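Local structure of putative aspartyl-tRNA synthetase (Leishmania major, 6OD8) at residues Asn403-Ile408 / Val467-Ser472; Glu326-Ala331 / Met399-Tyr404; Leu410-Thr413 / Lys418-Pro421; Ser333-Ile338 / Thr443-Ser448. The protein probably attaches L-aspartate to tRNA(Asp) at the expense of ATP, as a class II aminoacyl-tRNA synthetase. One frame throughout, in Å; residues are numbered along the deposited sequence.

Contact 1: Asn403-Ile408 / Val467-Ser472; sequences NYMHCI and VRFTNS
With chi1 at -67°, Met405 carries CG beside its own backbone N and away from its carbonyl carbon; this torsion and an extended chi2 bring CG and SD to the ring of Phe469, while the bend at chi3 turns only the terminal methyl CE. Phe469 has a similar first torsion (-60°) and sends its ring from the loop before strand 472-477 toward the first turn of helix 404-412. The result is a Met-aromatic contact: Met405 SD is 4.6 Å from the centroid of the Phe469 ring, on a line 46° off its normal. The nearest ring atom to SD is Phe469 CZ, at 3.8 Å. Met405 CG touches the same CZ, also at 3.8 Å. Tyr404 adds a looser apolar approach, its CD2 standing 4.4 Å from Phe469 CE1, while its hydroxyl is bonded to the carbonyl of Asp423 and its ring meets that of Phe451. The helix start itself is fixed by Asn403, the N-cap, whose OD1 accepts from Met405 N at 2.7 Å and weakly from His406 N. A flexible, polarisable thioether can follow a ring met at a slant, so helix and loop are joined here by apolar and sulfur-aromatic contact.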
loop_
_atom_site.group_PDB
_atom_site.type_symbol
_atom_site.label_atom_id
_atom_site.label_comp_id
_atom_site.label_asym_id
_atom_site.label_seq_id
_atom_site.Cartn_x
_atom_site.Cartn_y
_atom_site.Cartn_z
ATOM N N ASN A 403 23.636 18.413 14.400
ATOM C CA ASN A 403 22.761 19.080 15.352
ATOM C C ASN A 403 22.253 20.398 14.769
ATOM O O ASN A 403 22.990 21.122 14.089
ATOM C CB ASN A 403 23.529 19.325 16.653
ATOM C CG ASN A 403 22.768 20.185 17.606
ATOM O OD1 ASN A 403 22.912 21.407 17.613
ATOM N ND2 ASN A 403 21.937 19.564 18.418
ATOM N N TYR A 404 20.985 20.706 15.052
ATOM C CA TYR A 404 20.351 21.919 14.552
ATOM C C TYR A 404 21.172 23.174 14.868
ATOM O O TYR A 404 21.309 24.070 14.019
ATOM C CB TYR A 404 18.944 22.036 15.151
ATOM C CG TYR A 404 18.116 23.153 14.564
ATOM C CD1 TYR A 404 17.276 22.913 13.490
ATOM C CD2 TYR A 404 18.161 24.449 15.096
ATOM C CE1 TYR A 404 16.510 23.923 12.942
ATOM C CE2 TYR A 404 17.393 25.472 14.555
ATOM C CZ TYR A 404 16.573 25.202 13.478
ATOM O OH TYR A 404 15.803 26.198 12.916
ATOM N N MET A 405 21.728 23.267 16.079
ATOM C CA MET A 405 22.476 24.480 16.417
ATOM C C MET A 405 23.751 24.585 15.602
ATOM O O MET A 405 24.165 25.694 15.254
ATOM C CB MET A 405 22.779 24.532 17.916
ATOM C CG MET A 405 21.521 24.713 18.759
ATOM S SD MET A 405 21.923 24.959 20.512
ATOM C CE MET A 405 22.153 23.252 21.015
ATOM N N HIS A 406 24.370 23.451 15.253
ATOM C CA HIS A 406 25.519 23.516 14.358
ATOM C C HIS A 406 25.099 23.786 12.920
ATOM O O HIS A 406 25.878 24.368 12.159
ATOM C CB HIS A 406 26.346 22.236 14.479
ATOM C CG HIS A 406 26.996 22.083 15.821
ATOM N ND1 HIS A 406 28.104 22.812 16.201
ATOM C CD2 HIS A 406 26.673 21.309 16.886
ATOM C CE1 HIS A 406 28.445 22.482 17.435
ATOM N NE2 HIS A 406 27.582 21.589 17.881
ATOM N N CYS A 407 23.893 23.366 12.522
ATOM C CA CYS A 407 23.370 23.780 11.224
ATOM C C CYS A 407 23.225 25.293 11.145
ATOM O O CYS A 407 23.487 25.889 10.096
ATOM C CB CYS A 407 22.015 23.132 10.944
ATOM S SG CYS A 407 22.053 21.344 10.658
ATOM N N ILE A 408 22.729 25.909 12.222
ATOM C CA ILE A 408 22.660 27.364 12.287
ATOM C C ILE A 408 24.052 27.957 12.125
ATOM O O ILE A 408 24.247 28.938 11.394
ATOM C CB ILE A 408 22.014 27.817 13.611
ATOM C CG1 ILE A 408 20.539 27.411 13.689
ATOM C CG2 ILE A 408 22.204 29.353 13.805
ATOM C CD1 ILE A 408 19.636 28.169 12.748
ATOM N N VAL A 467 14.039 22.949 27.053
ATOM C CA VAL A 467 12.724 22.819 26.418
ATOM C C VAL A 467 12.573 23.755 25.227
ATOM O O VAL A 467 11.538 23.733 24.553
ATOM C CB VAL A 467 11.570 23.043 27.410
ATOM C CG1 VAL A 467 11.451 21.855 28.372
ATOM C CG2 VAL A 467 11.746 24.370 28.154
ATOM N N ARG A 468 13.596 24.578 24.955
ATOM C CA ARG A 468 13.611 25.331 23.705
ATOM C C ARG A 468 13.647 24.408 22.494
ATOM O O ARG A 468 13.293 24.836 21.389
ATOM C CB ARG A 468 14.817 26.282 23.643
ATOM C CG ARG A 468 14.818 27.424 24.657
ATOM C CD ARG A 468 16.116 28.249 24.564
ATOM N NE ARG A 468 17.302 27.395 24.659
ATOM C CZ ARG A 468 18.550 27.793 24.422
ATOM N NH1 ARG A 468 18.796 29.052 24.079
ATOM N NH2 ARG A 468 19.557 26.933 24.532
ATOM N N PHE A 469 14.093 23.162 22.670
ATOM C CA PHE A 469 14.276 22.218 21.577
ATOM C C PHE A 469 13.467 20.951 21.840
ATOM O O PHE A 469 12.927 20.737 22.932
ATOM C CB PHE A 469 15.767 21.895 21.367
ATOM C CG PHE A 469 16.610 23.117 21.037
ATOM C CD1 PHE A 469 16.671 23.601 19.734
ATOM C CD2 PHE A 469 17.326 23.784 22.034
ATOM C CE1 PHE A 469 17.439 24.726 19.420
ATOM C CE2 PHE A 469 18.094 24.920 21.731
ATOM C CZ PHE A 469 18.153 25.392 20.419
ATOM N N THR A 470 13.402 20.099 20.814
ATOM C CA THR A 470 12.556 18.915 20.841
ATOM C C THR A 470 13.352 17.693 20.422
ATOM O O THR A 470 14.411 17.782 19.786
ATOM C CB THR A 470 11.341 19.062 19.909
ATOM O OG1 THR A 470 11.804 19.363 18.582
ATOM C CG2 THR A 470 10.423 20.186 20.406
ATOM N N ASN A 471 12.813 16.541 20.808
ATOM C CA ASN A 471 13.350 15.242 20.430
ATOM C C ASN A 471 12.861 14.920 19.021
ATOM O O ASN A 471 12.014 14.054 18.815
ATOM C CB ASN A 471 12.884 14.181 21.417
ATOM C CG ASN A 471 13.465 14.372 22.793
ATOM O OD1 ASN A 471 14.518 14.986 22.939
ATOM N ND2 ASN A 471 12.789 13.831 23.812
ATOM N N SER A 472 13.427 15.628 18.043
ATOM C CA SER A 472 12.902 15.557 16.680
ATOM C C SER A 472 14.019 15.838 15.684
ATOM O O SER A 472 15.054 16.397 16.039
ATOM C CB SER A 472 11.767 16.561 16.479
ATOM O OG SER A 472 12.261 17.882 16.530
#

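Contact 2: Glu326-Ala331 / Met399-Tyr404; sequences EVLDVA and MLRINY. With EDO (1,2-ethanediol), chain H.
Helix 325-342 passes over strand 400-403 with Leu328 and Arg401 facing each other, their CA atoms 9.9 Å apart, a gap that side chains alone must span. Arg401 does most of the spanning: its chain is fully extended from CG to NE and delivers the guanidinium flat against Leu328. The methyl CD2 of Leu328 sits over the centre of that group, 3.5 Å from Arg401 CZ, having come from the opposite direction. Leucine suits the place because a branched apolar tip can cover the face of a guanidinium while leaving its N-H edge to acceptors. At that edge Arg401 NH2 donates to Asp329 OD1 at 2.8 Å, with an N-H...O angle of 158° and the oxygen only 4° out of the guanidinium plane. NH2 meets OD1 nearly along its C-O axis and the two planes stand 33° apart, so this is a single-oxygen salt bridge, not a two-pronged one. Strand 400-403 belongs to the large mixed sheet, mainly antiparallel, that forms the core of class II synthetases, and the helix lies against one face of it. Glu332 forms a second salt bridge, to Arg401 NE, and two carboxylates would be expected to balance the charge of the buried guanidinium. A water also ties the pair, donating to Asp329 OD1 at 2.8 Å and accepting from Arg401 NH1 at 2.9 Å. The other carboxylate oxygen, Asp329 OD2, is bonded to the hydroxyl of Tyr68 of the second subunit, so the aspartate links helix, strand and partner chain.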
loop_
_atom_site.group_PDB
_atom_site.type_symbol
_atom_site.label_atom_id
_atom_site.label_comp_id
_atom_site.label_asym_id
_atom_site.label_seq_id
_atom_site.Cartn_x
_atom_site.Cartn_y
_atom_site.Cartn_z
ATOM N N GLU A 326 16.297 5.787 18.166
ATOM C CA GLU A 326 15.856 4.485 17.680
ATOM C C GLU A 326 14.992 4.631 16.432
ATOM O O GLU A 326 15.052 3.789 15.522
ATOM C CB GLU A 326 15.089 3.752 18.781
ATOM C CG GLU A 326 15.953 3.493 20.002
ATOM C CD GLU A 326 15.142 3.035 21.205
ATOM O OE1 GLU A 326 14.191 2.242 21.024
ATOM O OE2 GLU A 326 15.473 3.465 22.320
ATOM N N VAL A 327 14.166 5.687 16.396
ATOM C CA VAL A 327 13.364 6.027 15.219
ATOM C C VAL A 327 14.256 6.468 14.069
ATOM O O VAL A 327 14.096 6.029 12.922
ATOM C CB VAL A 327 12.349 7.130 15.562
ATOM C CG1 VAL A 327 11.554 7.517 14.290
ATOM C CG2 VAL A 327 11.420 6.676 16.681
ATOM N N LEU A 328 15.199 7.362 14.360
ATOM C CA LEU A 328 16.116 7.846 13.349
ATOM C C LEU A 328 16.982 6.715 12.800
ATOM O O LEU A 328 17.272 6.678 11.598
ATOM C CB LEU A 328 16.968 8.973 13.967
ATOM C CG LEU A 328 18.076 9.543 13.105
ATOM C CD1 LEU A 328 17.460 10.131 11.825
ATOM C CD2 LEU A 328 18.831 10.611 13.917
ATOM N N ASP A 329 17.390 5.777 13.660
ATOM C CA ASP A 329 18.122 4.601 13.195
ATOM C C ASP A 329 17.325 3.842 12.133
ATOM O O ASP A 329 17.871 3.444 11.093
ATOM C CB ASP A 329 18.442 3.668 14.373
ATOM C CG ASP A 329 19.531 4.196 15.299
ATOM O OD1 ASP A 329 20.207 5.196 14.975
ATOM O OD2 ASP A 329 19.700 3.597 16.390
ATOM N N VAL A 330 16.029 3.615 12.388
ATOM C CA VAL A 330 15.186 2.902 11.426
ATOM C C VAL A 330 15.030 3.711 10.146
ATOM O O VAL A 330 15.162 3.183 9.043
ATOM C CB VAL A 330 13.821 2.562 12.058
ATOM C CG1 VAL A 330 12.775 2.201 11.000
ATOM C CG2 VAL A 330 14.007 1.383 13.052
ATOM N N ALA A 331 14.761 5.011 10.281
ATOM C CA ALA A 331 14.546 5.872 9.115
ATOM C C ALA A 331 15.774 5.905 8.210
ATOM O O ALA A 331 15.648 5.869 6.981
ATOM C CB ALA A 331 14.183 7.282 9.589
ATOM N N MET A 399 25.646 7.895 7.034
ATOM C CA MET A 399 24.642 8.919 6.775
ATOM C C MET A 399 24.763 10.058 7.783
ATOM O O MET A 399 24.713 9.833 9.001
ATOM C CB MET A 399 23.246 8.292 6.769
ATOM C CG MET A 399 23.081 7.435 5.508
ATOM S SD MET A 399 21.617 6.358 5.516
ATOM C CE MET A 399 20.386 7.536 5.130
ATOM N N LEU A 400 24.895 11.278 7.254
ATOM C CA LEU A 400 25.308 12.450 8.031
ATOM C C LEU A 400 24.193 13.001 8.924
ATOM O O LEU A 400 23.063 13.207 8.477
ATOM C CB LEU A 400 25.781 13.544 7.074
ATOM C CG LEU A 400 26.345 14.811 7.691
ATOM C CD1 LEU A 400 27.690 14.423 8.264
ATOM C CD2 LEU A 400 26.493 15.867 6.600
ATOM N N ARG A 401 24.541 13.281 10.182
ATOM C CA ARG A 401 23.671 13.921 11.164
ATOM C C ARG A 401 24.394 15.162 11.658
ATOM O O ARG A 401 25.576 15.077 11.989
ATOM C CB ARG A 401 23.392 13.000 12.360
ATOM C CG ARG A 401 22.812 11.647 12.021
ATOM C CD ARG A 401 22.548 10.843 13.290
ATOM N NE ARG A 401 22.021 9.508 12.989
ATOM C CZ ARG A 401 21.687 8.615 13.916
ATOM N NH1 ARG A 401 21.814 8.920 15.206
ATOM N NH2 ARG A 401 21.231 7.418 13.552
ATOM N N ILE A 402 23.708 16.310 11.673
ATOM C CA ILE A 402 24.246 17.552 12.226
ATOM C C ILE A 402 23.203 18.095 13.189
ATOM O O ILE A 402 22.020 18.190 12.841
ATOM C CB ILE A 402 24.585 18.601 11.143
ATOM C CG1 ILE A 402 25.546 18.020 10.101
ATOM C CG2 ILE A 402 25.225 19.865 11.775
ATOM C CD1 ILE A 402 25.859 18.982 8.963
ATOM N N ASN A 403 23.636 18.413 14.400
ATOM C CA ASN A 403 22.761 19.080 15.352
ATOM C C ASN A 403 22.253 20.398 14.769
ATOM O O ASN A 403 22.990 21.122 14.089
ATOM C CB ASN A 403 23.529 19.325 16.653
ATOM C CG ASN A 403 22.768 20.185 17.606
ATOM O OD1 ASN A 403 22.912 21.407 17.613
ATOM N ND2 ASN A 403 21.937 19.564 18.418
ATOM N N TYR A 404 20.985 20.706 15.052
ATOM C CA TYR A 404 20.351 21.919 14.552
ATOM C C TYR A 404 21.172 23.174 14.868
ATOM O O TYR A 404 21.309 24.070 14.019
ATOM C CB TYR A 404 18.944 22.036 15.151
ATOM C CG TYR A 404 18.116 23.153 14.564
ATOM C CD1 TYR A 404 17.276 22.913 13.490
ATOM C CD2 TYR A 404 18.161 24.449 15.096
ATOM C CE1 TYR A 404 16.510 23.923 12.942
ATOM C CE2 TYR A 404 17.393 25.472 14.555
ATOM C CZ TYR A 404 16.573 25.202 13.478
ATOM O OH TYR A 404 15.803 26.198 12.916
HETATM C C1 EDO H . 21.771 4.005 9.722
HETATM O O1 EDO H . 22.255 2.731 9.264
HETATM C C2 EDO H . 21.470 3.983 11.214
HETATM O O2 EDO H . 20.830 2.750 11.560
HETATM O O HOH W 1 21.656 6.593 16.866
#

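Contact 3: Leu410-Thr413 / Lys418-Pro421; sequences LLNT and KMAP. With EDO (1,2-ethanediol), chain J.
Lys418 NZ donates to the backbone O of Asn412 at 2.6 Å, the ammonium tilted 22° from the carbonyl plane. Lysine can reach this oxygen because the bend at chi2 (-71°) turns the chain, and its extended remainder runs alongside Asn412, CD packing 3.9 Å from Asn412 CB. The same NZ bonds weakly to the carbonyl of Leu415. The carboxamide of Asn412 meanwhile pairs with both the N-H and the C=O of Met419: Met419 N donates to Asn412 OD1 at 2.8 Å, and Asn412 ND2 donates to Met419 O at 3.1 Å. Both bonds are nearly straight, and the second lies on a lone pair of the acceptor and close to the amide plane, so the paired bonds fix the rotation of the carboxamide. Asparagine suits the place because one short side chain offers a donor and an acceptor side by side, matching the N-H and C=O of a single residue. The neighbouring Leu411 meets Met419 through CD1 and SD, 4.1 Å apart, and both side chains also touch Ile425. Near the last turn of the helix, Thr413 OG1 donates to Leu410 O at 2.6 Å, beside the bond from Thr413 N to the same oxygen. The connection between helices 404-412 and 427-441 of the class II synthetase domain is thus held by side-chain-to-backbone hydrogen bonds, and the positive lysine sits near the C-terminal part of the first helix, where it would be expected to complement the helix dipole.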
loop_
_atom_site.group_PDB
_atom_site.type_symbol
_atom_site.label_atom_id
_atom_site.label_comp_id
_atom_site.label_asym_id
_atom_site.label_seq_id
_atom_site.Cartn_x
_atom_site.Cartn_y
_atom_site.Cartn_z
ATOM N N LEU A 410 26.644 26.716 10.670
ATOM C CA LEU A 410 27.132 26.511 9.308
ATOM C C LEU A 410 26.538 27.540 8.354
ATOM O O LEU A 410 27.257 28.140 7.540
ATOM C CB LEU A 410 26.811 25.087 8.850
ATOM C CG LEU A 410 27.205 24.651 7.431
ATOM C CD1 LEU A 410 28.677 24.927 7.160
ATOM C CD2 LEU A 410 26.896 23.176 7.237
ATOM N N LEU A 411 25.223 27.763 8.451
ATOM C CA LEU A 411 24.590 28.833 7.686
ATOM C C LEU A 411 25.248 30.169 7.969
ATOM O O LEU A 411 25.502 30.950 7.048
ATOM C CB LEU A 411 23.101 28.904 8.017
ATOM C CG LEU A 411 22.232 27.915 7.258
ATOM C CD1 LEU A 411 20.915 27.744 7.986
ATOM C CD2 LEU A 411 22.024 28.444 5.845
ATOM N N ASN A 412 25.539 30.442 9.237
ATOM C CA ASN A 412 26.096 31.738 9.597
ATOM C C ASN A 412 27.471 31.972 8.987
ATOM O O ASN A 412 27.928 33.120 8.969
ATOM C CB ASN A 412 26.164 31.884 11.133
ATOM C CG ASN A 412 24.809 32.232 11.756
ATOM O OD1 ASN A 412 23.909 32.715 11.072
ATOM N ND2 ASN A 412 24.660 31.980 13.056
ATOM N N THR A 413 28.149 30.936 8.479
ATOM C CA THR A 413 29.453 31.200 7.870
ATOM C C THR A 413 29.337 31.997 6.580
ATOM O O THR A 413 30.310 32.641 6.178
ATOM C CB THR A 413 30.225 29.907 7.582
ATOM O OG1 THR A 413 29.524 29.118 6.626
ATOM C CG2 THR A 413 30.477 29.107 8.858
ATOM N N LYS A 418 23.133 37.240 10.846
ATOM C CA LYS A 418 23.357 36.015 11.606
ATOM C C LYS A 418 22.055 35.529 12.236
ATOM O O LYS A 418 21.255 36.322 12.734
ATOM C CB LYS A 418 24.413 36.254 12.692
ATOM C CG LYS A 418 25.751 36.834 12.178
ATOM C CD LYS A 418 26.535 35.796 11.378
ATOM C CE LYS A 418 27.776 36.400 10.744
ATOM N NZ LYS A 418 28.610 35.357 10.101
ATOM N N MET A 419 21.849 34.217 12.216
ATOM C CA MET A 419 20.687 33.610 12.837
ATOM C C MET A 419 20.989 33.205 14.273
ATOM O O MET A 419 22.118 32.835 14.607
ATOM C CB MET A 419 20.241 32.379 12.049
ATOM C CG MET A 419 19.855 32.696 10.633
ATOM S SD MET A 419 19.555 31.194 9.697
ATOM C CE MET A 419 18.122 30.493 10.489
ATOM N N ALA A 420 19.959 33.257 15.113
ATOM C CA ALA A 420 20.064 32.770 16.483
ATOM C C ALA A 420 19.888 31.253 16.514
ATOM O O ALA A 420 19.338 30.665 15.577
ATOM C CB ALA A 420 19.014 33.441 17.365
ATOM N N PRO A 421 20.370 30.590 17.572
ATOM C CA PRO A 421 20.226 29.123 17.646
ATOM C C PRO A 421 18.799 28.634 17.600
ATOM O O PRO A 421 18.578 27.459 17.262
ATOM C CB PRO A 421 20.883 28.762 18.991
ATOM C CG PRO A 421 21.274 30.065 19.641
ATOM C CD PRO A 421 21.322 31.103 18.574
HETATM C C1 EDO J . 30.277 35.667 6.700
HETATM O O1 EDO J . 30.729 36.432 7.824
HETATM C C2 EDO J . 29.683 36.583 5.639
HETATM O O2 EDO J . 29.349 37.842 6.243
#

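Contact 4: Ser333-Ile338 / Thr443-Ser448; sequences SLFNYI and TDFFIS. With EDO (1,2-ethanediol), chain H; EDO (1,2-ethanediol), chain K.
Phe445 opens strand 445-449 of the large mixed sheet of the class II synthetase core and reaches across to Phe335 of helix 325-342, which lies over that sheet. From CB, the side chain leaves with CG anti to the backbone N (chi1 -173°), a direction that aims the ring at the helix. The side chain also touches Met475 and Ile477 of strand 472-477, and its ring atom CE2 meets the CE of Met399, in the loop leading into strand 400-403. On the other edge of the ring, CE1 lies over one face of the Phe335 ring, displaced toward the rim, and comes within 4.0 Å of Phe335 CD1. The tip, CZ, touches Phe335 at CG and also at CB, 4.1 Å away. The two side chains cross at about a right angle while their ring planes stand at 47°, with centroids 5.4 Å apart, an oblique aromatic pair. Phenylalanine suits both places: the helix and strand backbones are well separated, and two large flat groups bridge the gap by apolar contact alone between the two rings. Phe335 also rests on Met475, so this methionine touches both rings. Phe445 CZ lies 4.0 Å from Phe335 CG.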
loop_
_atom_site.group_PDB
_atom_site.type_symbol
_atom_site.label_atom_id
_atom_site.label_comp_id
_atom_site.label_asym_id
_atom_site.label_seq_id
_atom_site.Cartn_x
_atom_site.Cartn_y
_atom_site.Cartn_z
ATOM N N SER A 333 18.236 3.584 8.018
ATOM C CA SER A 333 18.401 2.272 7.406
ATOM C C SER A 333 17.368 2.067 6.307
ATOM O O SER A 333 17.664 1.452 5.273
ATOM C CB SER A 333 18.276 1.170 8.465
ATOM O OG SER A 333 19.287 1.293 9.452
ATOM N N LEU A 334 16.155 2.593 6.517
ATOM C CA LEU A 334 15.096 2.485 5.512
ATOM C C LEU A 334 15.479 3.230 4.239
ATOM O O LEU A 334 15.340 2.709 3.124
ATOM C CB LEU A 334 13.781 3.038 6.087
ATOM C CG LEU A 334 12.663 3.361 5.110
ATOM C CD1 LEU A 334 12.126 2.069 4.512
ATOM C CD2 LEU A 334 11.525 4.129 5.793
ATOM N N PHE A 335 15.959 4.464 4.383
ATOM C CA PHE A 335 16.343 5.208 3.187
ATOM C C PHE A 335 17.549 4.561 2.514
ATOM O O PHE A 335 17.608 4.507 1.287
ATOM C CB PHE A 335 16.616 6.686 3.529
ATOM C CG PHE A 335 15.383 7.575 3.455
ATOM C CD1 PHE A 335 14.937 8.067 2.234
ATOM C CD2 PHE A 335 14.686 7.913 4.598
ATOM C CE1 PHE A 335 13.803 8.871 2.157
ATOM C CE2 PHE A 335 13.554 8.724 4.531
ATOM C CZ PHE A 335 13.123 9.212 3.314
ATOM N N ASN A 336 18.524 4.079 3.302
ATOM C CA ASN A 336 19.667 3.391 2.714
ATOM C C ASN A 336 19.204 2.217 1.866
ATOM O O ASN A 336 19.640 2.050 0.728
ATOM C CB ASN A 336 20.619 2.910 3.812
ATOM C CG ASN A 336 21.904 2.326 3.266
ATOM O OD1 ASN A 336 22.589 2.939 2.453
ATOM N ND2 ASN A 336 22.243 1.138 3.722
ATOM N N TYR A 337 18.308 1.397 2.421
ATOM C CA TYR A 337 17.789 0.230 1.714
ATOM C C TYR A 337 17.146 0.630 0.392
ATOM O O TYR A 337 17.391 0.009 -0.650
ATOM C CB TYR A 337 16.773 -0.465 2.627
ATOM C CG TYR A 337 16.097 -1.719 2.098
ATOM C CD1 TYR A 337 16.572 -2.981 2.444
ATOM C CD2 TYR A 337 14.942 -1.640 1.322
ATOM C CE1 TYR A 337 15.930 -4.149 1.996
ATOM C CE2 TYR A 337 14.299 -2.801 0.862
ATOM C CZ TYR A 337 14.802 -4.051 1.202
ATOM O OH TYR A 337 14.166 -5.209 0.758
ATOM N N ILE A 338 16.296 1.658 0.427
ATOM C CA ILE A 338 15.586 2.101 -0.772
ATOM C C ILE A 338 16.575 2.594 -1.824
ATOM O O ILE A 338 16.536 2.171 -2.986
ATOM C CB ILE A 338 14.544 3.175 -0.406
ATOM C CG1 ILE A 338 13.426 2.549 0.435
ATOM C CG2 ILE A 338 13.963 3.865 -1.653
ATOM C CD1 ILE A 338 12.422 3.547 1.016
ATOM N N THR A 443 27.696 15.152 0.374
ATOM C CA THR A 443 26.502 14.328 0.354
ATOM C C THR A 443 25.272 15.174 0.054
ATOM O O THR A 443 25.199 16.351 0.422
ATOM C CB THR A 443 26.300 13.564 1.673
ATOM O OG1 THR A 443 25.143 12.725 1.557
ATOM C CG2 THR A 443 26.129 14.525 2.840
ATOM N N ASP A 444 24.324 14.557 -0.655
ATOM C CA ASP A 444 23.025 15.128 -0.993
ATOM C C ASP A 444 21.945 14.787 0.025
ATOM O O ASP A 444 20.794 15.200 -0.164
ATOM C CB ASP A 444 22.536 14.618 -2.370
ATOM C CG ASP A 444 23.480 14.963 -3.508
ATOM O OD1 ASP A 444 23.929 16.123 -3.608
ATOM O OD2 ASP A 444 23.758 14.057 -4.320
ATOM N N PHE A 445 22.287 14.052 1.095
ATOM C CA PHE A 445 21.332 13.549 2.076
ATOM C C PHE A 445 21.875 13.776 3.479
ATOM O O PHE A 445 23.013 13.401 3.760
ATOM C CB PHE A 445 21.085 12.053 1.875
ATOM C CG PHE A 445 19.989 11.494 2.756
ATOM C CD1 PHE A 445 18.682 11.440 2.301
ATOM C CD2 PHE A 445 20.260 11.057 4.042
ATOM C CE1 PHE A 445 17.662 10.935 3.100
ATOM C CE2 PHE A 445 19.240 10.563 4.843
ATOM C CZ PHE A 445 17.947 10.505 4.375
ATOM N N PHE A 446 21.063 14.339 4.372
ATOM C CA PHE A 446 21.540 14.529 5.739
ATOM C C PHE A 446 20.348 14.776 6.651
ATOM O O PHE A 446 19.244 15.106 6.202
ATOM C CB PHE A 446 22.570 15.662 5.839
ATOM C CG PHE A 446 21.975 17.052 5.815
ATOM C CD1 PHE A 446 21.707 17.719 6.995
ATOM C CD2 PHE A 446 21.682 17.684 4.607
ATOM C CE1 PHE A 446 21.164 19.011 6.990
ATOM C CE2 PHE A 446 21.108 18.948 4.592
ATOM C CZ PHE A 446 20.863 19.613 5.779
ATOM N N ILE A 447 20.560 14.571 7.944
ATOM C CA ILE A 447 19.514 14.897 8.902
ATOM C C ILE A 447 20.006 16.028 9.797
ATOM O O ILE A 447 21.196 16.107 10.102
ATOM C CB ILE A 447 19.061 13.665 9.716
ATOM C CG1 ILE A 447 20.016 13.365 10.857
ATOM C CG2 ILE A 447 18.956 12.450 8.809
ATOM C CD1 ILE A 447 19.595 13.955 12.200
ATOM N N SER A 448 19.081 16.916 10.177
ATOM C CA SER A 448 19.302 17.979 11.145
ATOM C C SER A 448 18.564 17.588 12.411
ATOM O O SER A 448 17.350 17.370 12.373
ATOM C CB SER A 448 18.789 19.332 10.638
ATOM O OG SER A 448 19.028 20.368 11.610
HETATM C C1 EDO H . 21.771 4.005 9.722
HETATM O O1 EDO H . 22.255 2.731 9.264
HETATM C C2 EDO H . 21.470 3.983 11.214
HETATM O O2 EDO H . 20.830 2.750 11.560
HETATM C C1 EDO K . 22.165 20.270 -2.149
HETATM O O1 EDO K . 22.656 21.182 -3.133
HETATM C C2 EDO K . 22.812 18.911 -2.322
HETATM O O2 EDO K . 22.232 18.222 -3.435
#

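Overall arrangement
Contacts 2 and 4 form the core pair: both hang on helix 325-342 and reach neighbouring strands, 400-403 and 445-449, which are joined by backbone bonds between Leu400, Ile402 and Ile447. Contact 4 is wholly aromatic, whereas contact 2 sets a buried arginine against an aspartate that also bonds to the second subunit; an ethanediol touches both contacts. Contact 1 lies where strand 400-403 passes into helix 404-412, contact 3 near the other end of that helix. Contact 1, buried and apolar, adjoins contact 3 where Pro421 O lies against Tyr404 and Phe469. Contact 3 is the most exposed, and there hydrogen bonds to backbone groups take over from ring packing.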